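Long-range contacts in rubisco operon transcriptional regulator (Synechocystis sp., PDB 5Y2W), which probably represses transcription as a LysR-type regulator that senses carbon and nitrogen status, its regulatory domain binding 2-phosphoglycolate: residues E59-I64 with Q196-T201; Q77-N82 with W187-L192. All blocks are in the same frame, centred on the assembly; numbering follows the deposited sequence.

Interaction 1: E59-I64 with Q196-T201; sequences EDDLYI and QLSVIT
D61 and T201 bring the two backbones closest, with their CA atoms 6.3 Å apart where the chain entering strand 62-65 passes the first turn of helix 199-211. Within 196-201, T201 makes most of the contact, and its two branches do different work. Its methyl CG2, anti to the backbone N (OG1 at chi1 -55°), reaches the branch point of L62, with CG2 3.6 Å from L62 CG, and also lies near D61 CB. The hydroxyl branch turns to the carboxylate side: T201 OG1 sits 3.3 Å from D61 CG, but the angle to the carboxylate oxygen OD1 is poor for a direct bond.

A water closes that gap. It donates to D61 OD1 at 3.3 Å, accepts from the backbone N of S198 at 2.9 Å, and lies 3.0 Å from T201 OG1 in a further hydrogen bond. The other carboxylate oxygen of D61, OD2, takes the backbone N-H of R14 in strand 11-18, which fixes the acid from the sheet side. S198 occupies the N-cap of the helix. L197 only brushes the strand side, its CD2 4.3 Å from the carbonyl oxygen D61 O, while L62 continues beyond T201 onto F204 of the same helix.

The contact is therefore apolar beside L62 and water-mediated beside D61. An acidic group so near the helix N terminus would be expected to interact favourably with the helix dipole, and the shared water ties carboxylate, threonine hydroxyl and N-cap backbone into one polar cluster where the helix start meets the sheet.

Interaction 2: Q77-N82 with W187-L192; sequences QPFLDN and WYVANL. With PGA (2-phosphoglycolic acid), chain B.
W187 is held among three side chains of 77-82. N82 lies over one face of its indole: N82 CB stands 4.0 Å from the centroid of the five-membered ring, 23° off the ring normal, a CH-pi contact. L80 runs alongside W187, pointing the same way, and puts CD2 3.6 Å from W187 CZ3. F79 crosses at a slant and receives W187 CB over its ring in an off-centre CH-pi contact; the edge of the same phenyl ring meets the backbone N of V189. On the face of the sheet opposite W187 and L80, P78 packs its CB against Y188 CE1, 3.7 Å away.

Four backbone hydrogen bonds set this arrangement. Q77 and V189 form an antiparallel hydrogen-bonded pair, bonding through both N-H groups. Then F79 N gives to W187 O at 3.1 Å and W187 N gives to L80 O at 2.7 Å. Between the P78-Y188 and L80-W187 pairs the register slips by one residue, a beta bulge, and the chain turns its corner at L80.

With CG anti to the backbone N (chi1 -178°), N82 extends past the indole to the ligand, where ND2 donates to O1 of 2-phosphoglycolic acid at 2.7 Å and 156°. S160 bonds to N82 OD1 and S66 to ND2, so both ends of the amide are fixed, while H162 stacks on W187. R185, just before the strand, also binds the ligand. This is the cleft of a LysR effector-binding domain, with its periplasmic-binding-protein-like fold: the chain passes here from one sheet to the other, and the connection carries N82 to the carboxylate of the bound 2-phosphoglycolic acid, the probable effector.

From the N terminus, the chain first reaches 59-64, which runs into strand 62-65 of the five-stranded sheet. It returns as strand 74-79, one edge of that sheet, turns a corner at 80 and runs on as strand 81-89 of the three-stranded sheet. After the intervening strands and helices it comes back as strand 186-192, and 187-192 meets 77-82 to close the inner loop, interaction 2. The chain then enters helix 199-211, whose start closes the outer loop, interaction 1, so the second contact nests within the first. Strand 186-192 lies between strands 62-65 and 74-79; Y63 O to A190 N, at 2.8 Å, is a probable hydrogen bond joining the two contacts.

Interaction 1: E59-I64 with Q196-T201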
loop_
_atom_site.group_PDB
_atom_site.type_symbol
_atom_site.label_atom_id
_atom_site.label_comp_id
_atom_site.label_asym_id
_atom_site.label_seq_id
_atom_site.Cartn_x
_atom_site.Cartn_y
_atom_site.Cartn_z
ATOM N N GLU A 59 -18.833 -3.924 8.356
ATOM C CA GLU A 59 -17.755 -4.923 8.546
ATOM C C GLU A 59 -16.830 -4.685 9.739
ATOM O O GLU A 59 -16.253 -5.614 10.301
ATOM C CB GLU A 59 -16.961 -5.107 7.252
ATOM C CG GLU A 59 -17.831 -5.639 6.120
ATOM C CD GLU A 59 -17.033 -6.027 4.891
ATOM O OE1 GLU A 59 -16.144 -6.883 5.032
ATOM O OE2 GLU A 59 -17.279 -5.486 3.787
ATOM N N ASP A 60 -16.729 -3.446 10.186
ATOM C CA ASP A 60 -15.706 -3.101 11.166
ATOM C C ASP A 60 -16.297 -2.355 12.334
ATOM O O ASP A 60 -17.420 -1.840 12.273
ATOM C CB ASP A 60 -14.643 -2.214 10.468
ATOM C CG ASP A 60 -14.031 -2.900 9.242
ATOM O OD1 ASP A 60 -13.243 -3.829 9.458
ATOM O OD2 ASP A 60 -14.384 -2.557 8.088
ATOM N N ASP A 61 -15.496 -2.264 13.377
ATOM C CA ASP A 61 -15.802 -1.457 14.528
ATOM C C ASP A 61 -15.644 0.035 14.247
ATOM O O ASP A 61 -16.540 0.838 14.506
ATOM C CB ASP A 61 -14.854 -1.880 15.646
ATOM C CG ASP A 61 -15.074 -3.328 16.049
ATOM O OD1 ASP A 61 -16.248 -3.682 16.273
ATOM O OD2 ASP A 61 -14.115 -4.125 16.086
ATOM N N LEU A 62 -14.482 0.391 13.700
ATOM C CA LEU A 62 -14.171 1.768 13.408
ATOM C C LEU A 62 -13.546 1.963 12.023
ATOM O O LEU A 62 -12.898 1.074 11.463
ATOM C CB LEU A 62 -13.243 2.319 14.472
ATOM C CG LEU A 62 -13.797 2.485 15.894
ATOM C CD1 LEU A 62 -12.624 2.830 16.823
ATOM C CD2 LEU A 62 -14.921 3.534 16.002
ATOM N N TYR A 63 -13.750 3.169 11.509
ATOM C CA TYR A 63 -13.314 3.544 10.204
ATOM C C TYR A 63 -12.548 4.852 10.346
ATOM O O TYR A 63 -12.958 5.779 11.063
ATOM C CB TYR A 63 -14.514 3.716 9.300
ATOM C CG TYR A 63 -15.412 2.483 9.211
ATOM C CD1 TYR A 63 -16.470 2.283 10.121
ATOM C CD2 TYR A 63 -15.210 1.520 8.223
ATOM C CE1 TYR A 63 -17.258 1.143 10.056
ATOM C CE2 TYR A 63 -16.017 0.400 8.142
ATOM C CZ TYR A 63 -17.023 0.211 9.076
ATOM O OH TYR A 63 -17.829 -0.875 8.976
ATOM N N ILE A 64 -11.424 4.926 9.653
ATOM C CA ILE A 64 -10.714 6.182 9.490
ATOM C C ILE A 64 -10.791 6.673 8.045
ATOM O O ILE A 64 -10.390 5.997 7.050
ATOM C CB ILE A 64 -9.300 6.014 9.976
ATOM C CG1 ILE A 64 -9.404 5.582 11.447
ATOM C CG2 ILE A 64 -8.486 7.297 9.745
ATOM C CD1 ILE A 64 -8.213 5.914 12.316
ATOM N N GLN A 196 -24.085 0.767 18.892
ATOM C CA GLN A 196 -23.566 0.487 20.221
ATOM C C GLN A 196 -22.139 -0.052 20.125
ATOM O O GLN A 196 -21.913 -1.156 19.614
ATOM C CB GLN A 196 -24.478 -0.554 20.880
ATOM C CG GLN A 196 -25.883 -0.027 21.100
ATOM C CD GLN A 196 -25.836 1.282 21.872
ATOM O OE1 GLN A 196 -26.336 2.302 21.402
ATOM N NE2 GLN A 196 -25.148 1.280 23.018
ATOM N N LEU A 197 -21.174 0.717 20.604
ATOM C CA LEU A 197 -19.770 0.308 20.480
ATOM C C LEU A 197 -19.331 -0.653 21.567
ATOM O O LEU A 197 -19.492 -0.353 22.748
ATOM C CB LEU A 197 -18.826 1.520 20.548
ATOM C CG LEU A 197 -18.886 2.577 19.447
ATOM C CD1 LEU A 197 -17.819 3.622 19.739
ATOM C CD2 LEU A 197 -18.684 1.929 18.091
ATOM N N SER A 198 -18.682 -1.746 21.160
ATOM C CA SER A 198 -17.961 -2.636 22.086
ATOM C C SER A 198 -17.037 -1.853 23.006
ATOM O O SER A 198 -16.599 -0.745 22.689
ATOM C CB SER A 198 -17.144 -3.709 21.346
ATOM O OG SER A 198 -16.105 -3.123 20.556
ATOM N N VAL A 199 -16.764 -2.442 24.163
ATOM C CA VAL A 199 -15.880 -1.846 25.173
ATOM C C VAL A 199 -14.447 -1.777 24.663
ATOM O O VAL A 199 -13.714 -0.861 25.007
ATOM C CB VAL A 199 -15.966 -2.652 26.517
ATOM C CG1 VAL A 199 -15.757 -4.158 26.294
ATOM C CG2 VAL A 199 -15.003 -2.096 27.574
ATOM N N ILE A 200 -14.053 -2.758 23.843
ATOM C CA ILE A 200 -12.708 -2.774 23.227
ATOM C C ILE A 200 -12.591 -1.573 22.273
ATOM O O ILE A 200 -11.701 -0.726 22.414
ATOM C CB ILE A 200 -12.452 -4.053 22.402
ATOM C CG1 ILE A 200 -12.749 -5.323 23.200
ATOM C CG2 ILE A 200 -11.013 -4.060 21.915
ATOM C CD1 ILE A 200 -13.520 -6.365 22.394
ATOM N N THR A 201 -13.537 -1.520 21.330
ATOM C CA THR A 201 -13.735 -0.404 20.416
ATOM C C THR A 201 -13.790 0.946 21.132
ATOM O O THR A 201 -13.097 1.913 20.746
ATOM C CB THR A 201 -15.052 -0.578 19.654
ATOM O OG1 THR A 201 -15.056 -1.848 19.003
ATOM C CG2 THR A 201 -15.229 0.538 18.613
HETATM O O HOH W 1 -17.973 -1.901 18.400
#

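Interaction 2: Q77-N82 with W187-L192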
loop_
_atom_site.group_PDB
_atom_site.type_symbol
_atom_site.label_atom_id
_atom_site.label_comp_id
_atom_site.label_asym_id
_atom_site.label_seq_id
_atom_site.Cartn_x
_atom_site.Cartn_y
_atom_site.Cartn_z
ATOM N N GLN A 77 -15.261 11.854 14.858
ATOM C CA GLN A 77 -14.480 12.962 15.369
ATOM C C GLN A 77 -13.219 13.151 14.569
ATOM O O GLN A 77 -12.561 12.157 14.265
ATOM C CB GLN A 77 -14.043 12.682 16.798
ATOM C CG GLN A 77 -15.181 12.246 17.692
ATOM C CD GLN A 77 -14.720 12.076 19.120
ATOM O OE1 GLN A 77 -14.198 13.005 19.714
ATOM N NE2 GLN A 77 -14.866 10.870 19.655
ATOM N N PRO A 78 -12.823 14.424 14.333
ATOM C CA PRO A 78 -11.513 14.655 13.763
ATOM C C PRO A 78 -10.480 14.434 14.830
ATOM O O PRO A 78 -10.713 14.777 15.971
ATOM C CB PRO A 78 -11.549 16.123 13.387
ATOM C CG PRO A 78 -12.448 16.758 14.432
ATOM C CD PRO A 78 -13.458 15.690 14.781
ATOM N N PHE A 79 -9.346 13.842 14.450
ATOM C CA PHE A 79 -8.227 13.615 15.368
ATOM C C PHE A 79 -6.869 14.060 14.823
ATOM O O PHE A 79 -5.940 14.170 15.580
ATOM C CB PHE A 79 -8.167 12.151 15.815
ATOM C CG PHE A 79 -7.866 11.168 14.710
ATOM C CD1 PHE A 79 -8.884 10.595 13.983
ATOM C CD2 PHE A 79 -6.544 10.802 14.437
ATOM C CE1 PHE A 79 -8.608 9.682 12.980
ATOM C CE2 PHE A 79 -6.258 9.883 13.440
ATOM C CZ PHE A 79 -7.278 9.328 12.701
ATOM N N LEU A 80 -6.762 14.384 13.536
ATOM C CA LEU A 80 -5.460 14.721 12.930
ATOM C C LEU A 80 -5.689 15.333 11.574
ATOM O O LEU A 80 -6.510 14.891 10.827
ATOM C CB LEU A 80 -4.551 13.438 12.826
ATOM C CG LEU A 80 -3.041 13.673 12.719
ATOM C CD1 LEU A 80 -2.470 14.523 13.845
ATOM C CD2 LEU A 80 -2.304 12.363 12.674
ATOM N N ASP A 81 -4.958 16.372 11.261
ATOM C CA ASP A 81 -5.030 16.970 9.945
ATOM C C ASP A 81 -4.439 16.027 8.914
ATOM O O ASP A 81 -3.536 15.261 9.215
ATOM C CB ASP A 81 -4.207 18.247 9.902
ATOM C CG ASP A 81 -4.812 19.342 10.749
ATOM O OD1 ASP A 81 -5.953 19.153 11.217
ATOM O OD2 ASP A 81 -4.156 20.389 10.923
ATOM N N ASN A 82 -4.957 16.129 7.702
ATOM C CA ASN A 82 -4.494 15.334 6.606
ATOM C C ASN A 82 -4.285 16.236 5.392
ATOM O O ASN A 82 -5.027 16.180 4.411
ATOM C CB ASN A 82 -5.524 14.264 6.315
ATOM C CG ASN A 82 -5.081 13.347 5.189
ATOM O OD1 ASN A 82 -3.859 13.130 4.955
ATOM N ND2 ASN A 82 -6.055 12.825 4.474
ATOM N N TRP A 187 -8.203 13.672 9.103
ATOM C CA TRP A 187 -8.595 12.317 9.405
ATOM C C TRP A 187 -9.676 12.284 10.505
ATOM O O TRP A 187 -9.534 12.895 11.553
ATOM C CB TRP A 187 -7.380 11.516 9.881
ATOM C CG TRP A 187 -6.433 11.051 8.822
ATOM C CD1 TRP A 187 -6.668 10.910 7.485
ATOM C CD2 TRP A 187 -5.108 10.617 9.039
ATOM N NE1 TRP A 187 -5.554 10.418 6.855
ATOM C CE2 TRP A 187 -4.585 10.223 7.787
ATOM C CE3 TRP A 187 -4.314 10.463 10.188
ATOM C CZ2 TRP A 187 -3.305 9.749 7.638
ATOM C CZ3 TRP A 187 -3.036 10.020 10.029
ATOM C CH2 TRP A 187 -2.553 9.627 8.752
ATOM N N TYR A 188 -10.719 11.509 10.262
ATOM C CA TYR A 188 -11.786 11.315 11.205
ATOM C C TYR A 188 -11.837 9.880 11.602
ATOM O O TYR A 188 -11.634 9.000 10.765
ATOM C CB TYR A 188 -13.121 11.630 10.571
ATOM C CG TYR A 188 -13.334 13.065 10.155
ATOM C CD1 TYR A 188 -13.679 14.046 11.085
ATOM C CD2 TYR A 188 -13.230 13.434 8.807
ATOM C CE1 TYR A 188 -13.915 15.358 10.688
ATOM C CE2 TYR A 188 -13.443 14.726 8.409
ATOM C CZ TYR A 188 -13.800 15.686 9.347
ATOM O OH TYR A 188 -14.010 16.948 8.881
ATOM N N VAL A 189 -12.117 9.633 12.878
ATOM C CA VAL A 189 -12.478 8.291 13.322
ATOM C C VAL A 189 -14.013 8.227 13.515
ATOM O O VAL A 189 -14.634 9.058 14.182
ATOM C CB VAL A 189 -11.707 7.836 14.563
ATOM C CG1 VAL A 189 -11.834 8.848 15.674
ATOM C CG2 VAL A 189 -12.198 6.465 15.026
ATOM N N ALA A 190 -14.584 7.237 12.851
ATOM C CA ALA A 190 -15.987 7.159 12.595
ATOM C C ALA A 190 -16.492 5.771 12.962
ATOM O O ALA A 190 -15.713 4.823 13.005
ATOM C CB ALA A 190 -16.274 7.451 11.124
ATOM N N ASN A 191 -17.784 5.710 13.267
ATOM C CA ASN A 191 -18.539 4.472 13.411
ATOM C C ASN A 191 -19.960 4.697 12.906
ATOM O O ASN A 191 -20.419 5.847 12.774
ATOM C CB ASN A 191 -18.582 4.039 14.856
ATOM C CG ASN A 191 -19.295 5.047 15.740
ATOM O OD1 ASN A 191 -20.479 4.922 16.001
ATOM N ND2 ASN A 191 -18.575 6.029 16.210
ATOM N N LEU A 192 -20.626 3.611 12.551
ATOM C CA LEU A 192 -22.017 3.679 12.042
ATOM C C LEU A 192 -22.861 4.428 13.090
ATOM O O LEU A 192 -22.724 4.163 14.296
ATOM C CB LEU A 192 -22.572 2.262 11.749
ATOM C CG LEU A 192 -21.918 1.456 10.579
ATOM C CD1 LEU A 192 -22.648 0.176 10.188
ATOM C CD2 LEU A 192 -21.755 2.297 9.317
HETATM P P PGA B . -7.793 7.549 -0.580
HETATM O O1P PGA B . -7.811 8.399 0.794
HETATM O O2P PGA B . -7.015 6.309 -0.286
HETATM O O3P PGA B . -7.153 8.504 -1.601
HETATM O O4P PGA B . -9.205 7.133 -0.761
HETATM C C2 PGA B . -6.699 8.801 1.565
HETATM C C1 PGA B . -6.816 10.237 2.060
HETATM O O1 PGA B . -5.877 10.727 2.764
HETATM O O2 PGA B . -7.843 10.875 1.749
#